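Local coordinates for USG-1 protein homolog (Pseudomonas aeruginosa, PDB 2HJS), which probably acts as an NAD(P)-dependent oxidoreductase of the aspartate-semialdehyde dehydrogenase family, working on aldehyde or oxo groups, and forms a dimer, at residues Lys171-Ala174 with Arg175-Glu179; Ala205-Ala208 with Glu209-Ala213; Val314-Asn317 with Val318-Gly321. One frame throughout, in Å; residues are numbered along the deposited sequence. Where two conformers were deposited one is given.

Contact 1: Lys171-Ala174 with Arg175-Glu179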
loop_
_atom_site.group_PDB
_atom_site.type_symbol
_atom_site.label_atom_id
_atom_site.label_comp_id
_atom_site.label_asym_id
_atom_site.label_seq_id
_atom_site.Cartn_x
_atom_site.Cartn_y
_atom_site.Cartn_z
ATOM N N LYS A 171 0.176 20.737 0.317
ATOM C CA LYS A 171 -0.826 21.729 -0.064
ATOM C C LYS A 171 -1.833 21.214 -1.091
ATOM O O LYS A 171 -3.017 21.453 -0.960
ATOM C CB LYS A 171 -0.155 23.031 -0.531
ATOM C CG LYS A 171 0.120 23.988 0.636
ATOM C CD LYS A 171 1.558 24.545 0.667
ATOM C CE LYS A 171 1.681 25.946 0.085
ATOM N NZ LYS A 171 1.662 25.944 -1.414
ATOM N N GLU A 172 -1.346 20.501 -2.097
ATOM C CA GLU A 172 -2.184 19.927 -3.152
ATOM C C GLU A 172 -3.210 18.954 -2.569
ATOM O O GLU A 172 -4.391 18.995 -2.928
ATOM C CB GLU A 172 -1.297 19.237 -4.196
ATOM C CG GLU A 172 -2.034 18.555 -5.354
ATOM C CD GLU A 172 -2.536 19.520 -6.407
ATOM O OE1 GLU A 172 -2.180 20.720 -6.353
ATOM O OE2 GLU A 172 -3.290 19.082 -7.301
ATOM N N LEU A 173 -2.759 18.105 -1.654
ATOM C CA LEU A 173 -3.637 17.123 -1.041
ATOM C C LEU A 173 -4.731 17.780 -0.216
ATOM O O LEU A 173 -5.909 17.455 -0.383
ATOM C CB LEU A 173 -2.858 16.109 -0.192
ATOM C CG LEU A 173 -3.737 15.028 0.461
ATOM C CD1 LEU A 173 -4.399 14.088 -0.588
ATOM C CD2 LEU A 173 -2.952 14.237 1.470
ATOM N N ALA A 174 -4.340 18.705 0.661
ATOM C CA ALA A 174 -5.308 19.435 1.487
ATOM C C ALA A 174 -6.344 20.179 0.629
ATOM O O ALA A 174 -7.536 20.166 0.937
ATOM C CB ALA A 174 -4.579 20.408 2.428
ATOM N N ARG A 175 -5.885 20.812 -0.450
ATOM C CA ARG A 175 -6.752 21.611 -1.327
ATOM C C ARG A 175 -7.739 20.734 -2.105
ATOM O O ARG A 175 -8.934 21.018 -2.141
ATOM C CB ARG A 175 -5.915 22.477 -2.280
ATOM C CG ARG A 175 -6.728 23.502 -3.057
ATOM C CD ARG A 175 -5.880 24.313 -4.057
ATOM N NE ARG A 175 -5.014 23.449 -4.856
ATOM C CZ ARG A 175 -5.396 22.791 -5.953
ATOM N NH1 ARG A 175 -6.642 22.896 -6.412
ATOM N NH2 ARG A 175 -4.519 22.010 -6.587
ATOM N N GLN A 176 -7.228 19.664 -2.715
ATOM C CA GLN A 176 -8.069 18.703 -3.430
ATOM C C GLN A 176 -9.091 18.072 -2.495
ATOM O O GLN A 176 -10.247 17.920 -2.871
ATOM C CB GLN A 176 -7.227 17.599 -4.070
ATOM C CG GLN A 176 -6.482 17.989 -5.331
ATOM C CD GLN A 176 -6.111 16.777 -6.173
ATOM O OE1 GLN A 176 -6.650 15.681 -5.978
ATOM N NE2 GLN A 176 -5.192 16.964 -7.120
ATOM N N THR A 177 -8.662 17.705 -1.285
ATOM C CA THR A 177 -9.549 17.035 -0.335
ATOM C C THR A 177 -10.701 17.964 0.027
ATOM O O THR A 177 -11.858 17.535 0.048
ATOM C CB THR A 177 -8.810 16.525 0.936
ATOM O OG1 THR A 177 -7.754 15.629 0.563
ATOM C CG2 THR A 177 -9.759 15.761 1.835
ATOM N N ALA A 178 -10.382 19.240 0.255
ATOM C CA ALA A 178 -11.370 20.250 0.624
ATOM C C ALA A 178 -12.370 20.514 -0.501
ATOM O O ALA A 178 -13.580 20.540 -0.257
ATOM C CB ALA A 178 -10.675 21.535 1.029
ATOM N N GLU A 179 -11.866 20.711 -1.721
ATOM C CA GLU A 179 -12.713 20.900 -2.891
ATOM C C GLU A 179 -13.775 19.799 -2.985
ATOM O O GLU A 179 -14.950 20.086 -3.184
ATOM C CB GLU A 179 -11.874 20.943 -4.170
ATOM C CG GLU A 179 -11.218 22.288 -4.445
ATOM C CD GLU A 179 -9.978 22.196 -5.351
ATOM O OE1 GLU A 179 -9.629 21.078 -5.825
ATOM O OE2 GLU A 179 -9.348 23.260 -5.586
HETATM O O HOH W 1 -2.317 23.296 -4.650
#

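Contact 2: Ala205-Ala208 with Glu209-Ala213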
loop_
_atom_site.group_PDB
_atom_site.type_symbol
_atom_site.label_atom_id
_atom_site.label_comp_id
_atom_site.label_asym_id
_atom_site.label_seq_id
_atom_site.Cartn_x
_atom_site.Cartn_y
_atom_site.Cartn_z
ATOM N N ALA A 205 7.067 9.855 -13.166
ATOM C CA ALA A 205 7.116 9.111 -14.421
ATOM C C ALA A 205 8.014 7.882 -14.300
ATOM O O ALA A 205 8.891 7.826 -13.456
ATOM C CB ALA A 205 7.603 10.040 -15.593
ATOM N N VAL A 206 7.782 6.883 -15.137
ATOM C CA VAL A 206 8.614 5.668 -15.115
ATOM C C VAL A 206 9.589 5.659 -16.294
ATOM O O VAL A 206 9.326 6.303 -17.313
ATOM C CB VAL A 206 7.732 4.386 -15.050
ATOM C CG1 VAL A 206 6.983 4.352 -13.716
ATOM C CG2 VAL A 206 6.751 4.314 -16.242
ATOM N N ASP A 207 10.724 4.968 -16.146
ATOM C CA ASP A 207 11.671 4.842 -17.253
ATOM C C ASP A 207 11.206 3.747 -18.228
ATOM O O ASP A 207 10.131 3.172 -18.048
ATOM C CB ASP A 207 13.094 4.592 -16.737
ATOM C CG ASP A 207 13.234 3.270 -15.973
ATOM O OD1 ASP A 207 12.395 2.352 -16.137
ATOM O OD2 ASP A 207 14.209 3.139 -15.203
ATOM N N ALA A 208 12.031 3.430 -19.228
ATOM C CA ALA A 208 11.663 2.477 -20.290
ATOM C C ALA A 208 11.494 1.033 -19.808
ATOM O O ALA A 208 10.928 0.197 -20.523
ATOM C CB ALA A 208 12.683 2.542 -21.441
ATOM N N GLU A 209 11.999 0.750 -18.609
ATOM C CA GLU A 209 11.841 -0.552 -17.972
ATOM C C GLU A 209 10.736 -0.529 -16.899
ATOM O O GLU A 209 10.541 -1.511 -16.166
ATOM C CB GLU A 209 13.180 -1.026 -17.383
ATOM C CG GLU A 209 14.248 -1.359 -18.433
ATOM C CD GLU A 209 14.989 -0.133 -18.950
ATOM O OE1 GLU A 209 15.081 0.889 -18.222
ATOM O OE2 GLU A 209 15.496 -0.191 -20.091
ATOM N N GLY A 210 10.025 0.599 -16.819
ATOM C CA GLY A 210 8.842 0.728 -15.971
ATOM C C GLY A 210 9.073 1.111 -14.523
ATOM O O GLY A 210 8.150 1.025 -13.720
ATOM N N HIS A 211 10.297 1.521 -14.181
ATOM C CA HIS A 211 10.632 1.890 -12.789
ATOM C C HIS A 211 10.630 3.396 -12.591
ATOM O O HIS A 211 11.062 4.139 -13.461
ATOM C CB HIS A 211 12.001 1.289 -12.385
ATOM C CG HIS A 211 12.107 -0.165 -12.726
ATOM N ND1 HIS A 211 11.362 -1.127 -12.082
ATOM C CD2 HIS A 211 12.795 -0.809 -13.696
ATOM C CE1 HIS A 211 11.592 -2.305 -12.633
ATOM N NE2 HIS A 211 12.447 -2.140 -13.626
ATOM N N SER A 212 10.147 3.851 -11.445
ATOM C CA SER A 212 10.161 5.288 -11.156
ATOM C C SER A 212 11.522 5.674 -10.578
ATOM O O SER A 212 12.312 4.803 -10.191
ATOM C CB SER A 212 9.026 5.644 -10.194
ATOM O OG SER A 212 9.353 5.207 -8.887
ATOM N N ALA A 213 11.800 6.975 -10.527
ATOM C CA ALA A 213 13.043 7.480 -10.005
ATOM C C ALA A 213 13.273 7.101 -8.545
ATOM O O ALA A 213 14.393 6.726 -8.166
ATOM C CB ALA A 213 13.166 9.056 -10.216
HETATM O O HOH W 2 9.997 9.032 -11.471
#

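Contact 3: Val314-Asn317 with Val318-Gly321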
loop_
_atom_site.group_PDB
_atom_site.type_symbol
_atom_site.label_atom_id
_atom_site.label_comp_id
_atom_site.label_asym_id
_atom_site.label_seq_id
_atom_site.Cartn_x
_atom_site.Cartn_y
_atom_site.Cartn_z
ATOM N N VAL A 314 6.800 2.018 10.078
ATOM C CA VAL A 314 6.369 3.398 9.868
ATOM C C VAL A 314 7.385 4.335 10.467
ATOM O O VAL A 314 7.933 4.080 11.542
ATOM C CB VAL A 314 4.894 3.719 10.356
ATOM C CG1 VAL A 314 3.807 2.886 9.544
ATOM C CG2 VAL A 314 4.721 3.569 11.847
ATOM N N SER A 315 7.652 5.412 9.749
ATOM C CA SER A 315 8.668 6.374 10.170
ATOM C C SER A 315 8.351 7.746 9.604
ATOM O O SER A 315 7.702 7.865 8.542
ATOM C CB SER A 315 10.032 5.940 9.633
ATOM O OG SER A 315 11.081 6.518 10.418
ATOM N N ASP A 316 8.822 8.763 10.307
ATOM C CA ASP A 316 8.745 10.145 9.857
ATOM C C ASP A 316 9.822 10.370 8.777
ATOM O O ASP A 316 11.019 10.485 9.078
ATOM C CB ASP A 316 8.924 11.092 11.061
ATOM C CG ASP A 316 8.727 12.554 10.702
ATOM O OD1 ASP A 316 8.948 12.923 9.515
ATOM O OD2 ASP A 316 8.369 13.339 11.619
ATOM N N ASN A 317 9.387 10.401 7.514
ATOM C CA ASN A 317 10.296 10.570 6.384
ATOM C C ASN A 317 11.107 11.864 6.447
ATOM O O ASN A 317 12.254 11.898 6.033
ATOM C CB ASN A 317 9.520 10.487 5.059
ATOM C CG ASN A 317 8.389 11.495 4.979
ATOM O OD1 ASN A 317 7.533 11.577 5.871
ATOM N ND2 ASN A 317 8.399 12.293 3.917
ATOM N N VAL A 318 10.528 12.923 6.995
ATOM C CA VAL A 318 11.236 14.195 7.079
ATOM C C VAL A 318 12.252 14.261 8.236
ATOM O O VAL A 318 13.454 14.452 8.014
ATOM C CB VAL A 318 10.248 15.371 7.122
ATOM C CG1 VAL A 318 10.986 16.703 7.387
ATOM C CG2 VAL A 318 9.466 15.433 5.790
ATOM N N ARG A 319 11.750 14.097 9.458
ATOM C CA ARG A 319 12.551 14.209 10.670
ATOM C C ARG A 319 13.524 13.033 10.820
ATOM O O ARG A 319 14.692 13.250 11.135
ATOM C CB ARG A 319 11.639 14.269 11.889
ATOM C CG ARG A 319 12.399 14.432 13.217
ATOM C CD ARG A 319 11.481 14.195 14.407
ATOM N NE ARG A 319 12.222 14.197 15.672
ATOM C CZ ARG A 319 12.567 15.291 16.360
ATOM N NH1 ARG A 319 12.232 16.497 15.919
ATOM N NH2 ARG A 319 13.255 15.178 17.497
ATOM N N LYS A 320 13.026 11.802 10.619
ATOM C CA LYS A 320 13.807 10.600 10.895
ATOM C C LYS A 320 14.563 10.052 9.667
ATOM O O LYS A 320 15.780 10.057 9.654
ATOM C CB LYS A 320 12.941 9.497 11.535
ATOM C CG LYS A 320 13.661 8.125 11.642
ATOM C CD LYS A 320 14.959 8.246 12.520
ATOM C CE LYS A 320 15.619 6.895 12.792
ATOM N NZ LYS A 320 14.859 5.993 13.710
ATOM N N GLY A 321 13.848 9.584 8.645
ATOM C CA GLY A 321 14.490 8.937 7.501
ATOM C C GLY A 321 15.548 9.820 6.870
ATOM O O GLY A 321 16.684 9.386 6.683
#

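Contact 1: Lys171-Ala174 with Arg175-Glu179
At the edge of the Arg175 guanidinium, in its plane, lie Glu172 OE1 and a water molecule, while the carboxylate of Glu172 is turned 68° from that plane. The two side chains form the first link of a salt-bridge network, Glu172–Arg175–Glu179, running along helix 167-181 at spacings of three and four residues. Arg175 NH2 donates to Glu172 OE1 at 2.7 Å, but approaches from above the carboxylate plane. The water ties the same pair together again, accepting from Arg175 NE at 2.7 Å and donating to Glu172 OE1. Arg175 NH1 meets Glu179 OE2 on its syn side at 2.9 Å; a bend at chi3 (47°) sets the guanidinium between the two acids, NH2 toward Glu172 and NH1 toward Glu179.

The other carboxylate oxygen serves Gln176, one turn on. Glu172 OE2 receives Gln176 NE2 at 2.9 Å on its anti side, with amide and carboxylate planes 76° apart, and it also accepts from Arg189 N. The amide oxygen of Gln176 turns to the backbone nitrogens of Ile195 and Ala196, and Arg175 NH1 to the carbonyl of Glu187, so the helix is bound to the segment that follows it. Another face of the helix meets the second subunit, where Leu173 packs on Phe197 and Thr177 on Leu181 of that chain.

Leu173 and Thr177 lie side by side. Leu173 O is gripped twice, by Thr177 N at 2.9 Å and by Thr177 OG1 at 2.8 Å, the two donors arriving from opposite faces of its carbonyl plane.

Contact 2: Ala205-Ala208 with Glu209-Ala213
Hydrogen bonds centred on Asp207 dominate this tight reversal of the chain. Asp207 OD1 accepts from Glu209 N at 3.0 Å, forming an Asx turn, and from His211 N at 3.0 Å, the two amides approaching from opposite faces of the carboxylate plane. With chi1 at 63°, CG lies between the backbone N and carbonyl carbon, which carries the carboxylate over the turn. The backbone of Asp207 pairs as well: its N donates to His211 O at 2.8 Å, and its O accepts from Gly210 N at 2.9 Å.

Together these two backbone bonds define a type I beta turn, Asp207 to Gly210, with a G1 bulge, in the loop that leads to helix 213-225. Gly210 holds the bulge position, where its positive phi (86°) is the expected conformation. Ser212 is the N-cap of that helix, and a water links Ala205 O to Ala213 N.

Among charged groups, Arg216 makes a long, weak ion pair with Asp207 OD2.

Van der Waals contact comes from Val206, whose CG1 sits 3.5 Å from the carbonyl oxygen of Gly210. That carbonyl accepts a hydrogen bond from Arg298 of the second subunit, while Val206 packs on Gly279 of the same neighbouring chain.

Contact 3: Val314-Asn317 with Val318-Gly321
Asp316 has a chi1 of -175°, with CG opposite its own N, which brings the carboxylate over the first turn of helix 317-336, against Val318 and Arg319. Asp316 OD1 accepts from Arg319 N at 3.0 Å in a nearly straight bond (163°), the donor standing well above the carboxylate plane. A second bond to OD1, from Val318 N, is weak. The other oxygen, OD2, rests against CB of Arg319 at 3.4 Å and accepts from Gly290 N, so one short side chain joins the helix start to a neighbouring loop.

The main-chain oxygen of Asp316 is shared in a similar way. Lys320 N reaches it at 2.9 Å and Gly321 N at 3.0 Å, from opposite faces of the carbonyl plane, and the bond from Gly321 N belongs to a wider, pi-type turn.

Ser315 OG lies 3.3 Å from CG of Lys320, whose chain is bent at chi2 and chi4, whereas Arg319 extends away from the turn. Asn317 ND2 passes 3.8 Å from Val318 CG2. The polar ends find partners beyond the junction: Ser315 OG at Thr294, Lys320 NZ at Glu140 and Asp292, Arg319 in salt bridges with Asp292 and Glu28, and the Asn317 amide at Gly245 and Ser163.

Val318 and Arg319 also touch helix 17-28 of the NAD-binding, Rossmann-type family domain. The arrangement is an Asp N-cap at a strand-to-helix junction, where strand 308-315 of the mixed sheet hands over to the long C-terminal helix.

Contact 3 is the buried one, its centre about 6 Å from the centre of the chain, whereas contacts 1 and 2 are only partly buried and lie about 25 and 21 Å out. The latter two touch the second subunit; contact 3 meets no other chain and instead joins sheet, helix and loops within its own. Each is local and built on a different element: the middle of a helix, a loop turn, and a strand-to-helix junction. Within contact 1 Glu172 bonds to arginine and glutamine side chains. In contacts 2 and 3 an aspartate gathers backbone amides, across a turn and at a helix start respectively. None touches another.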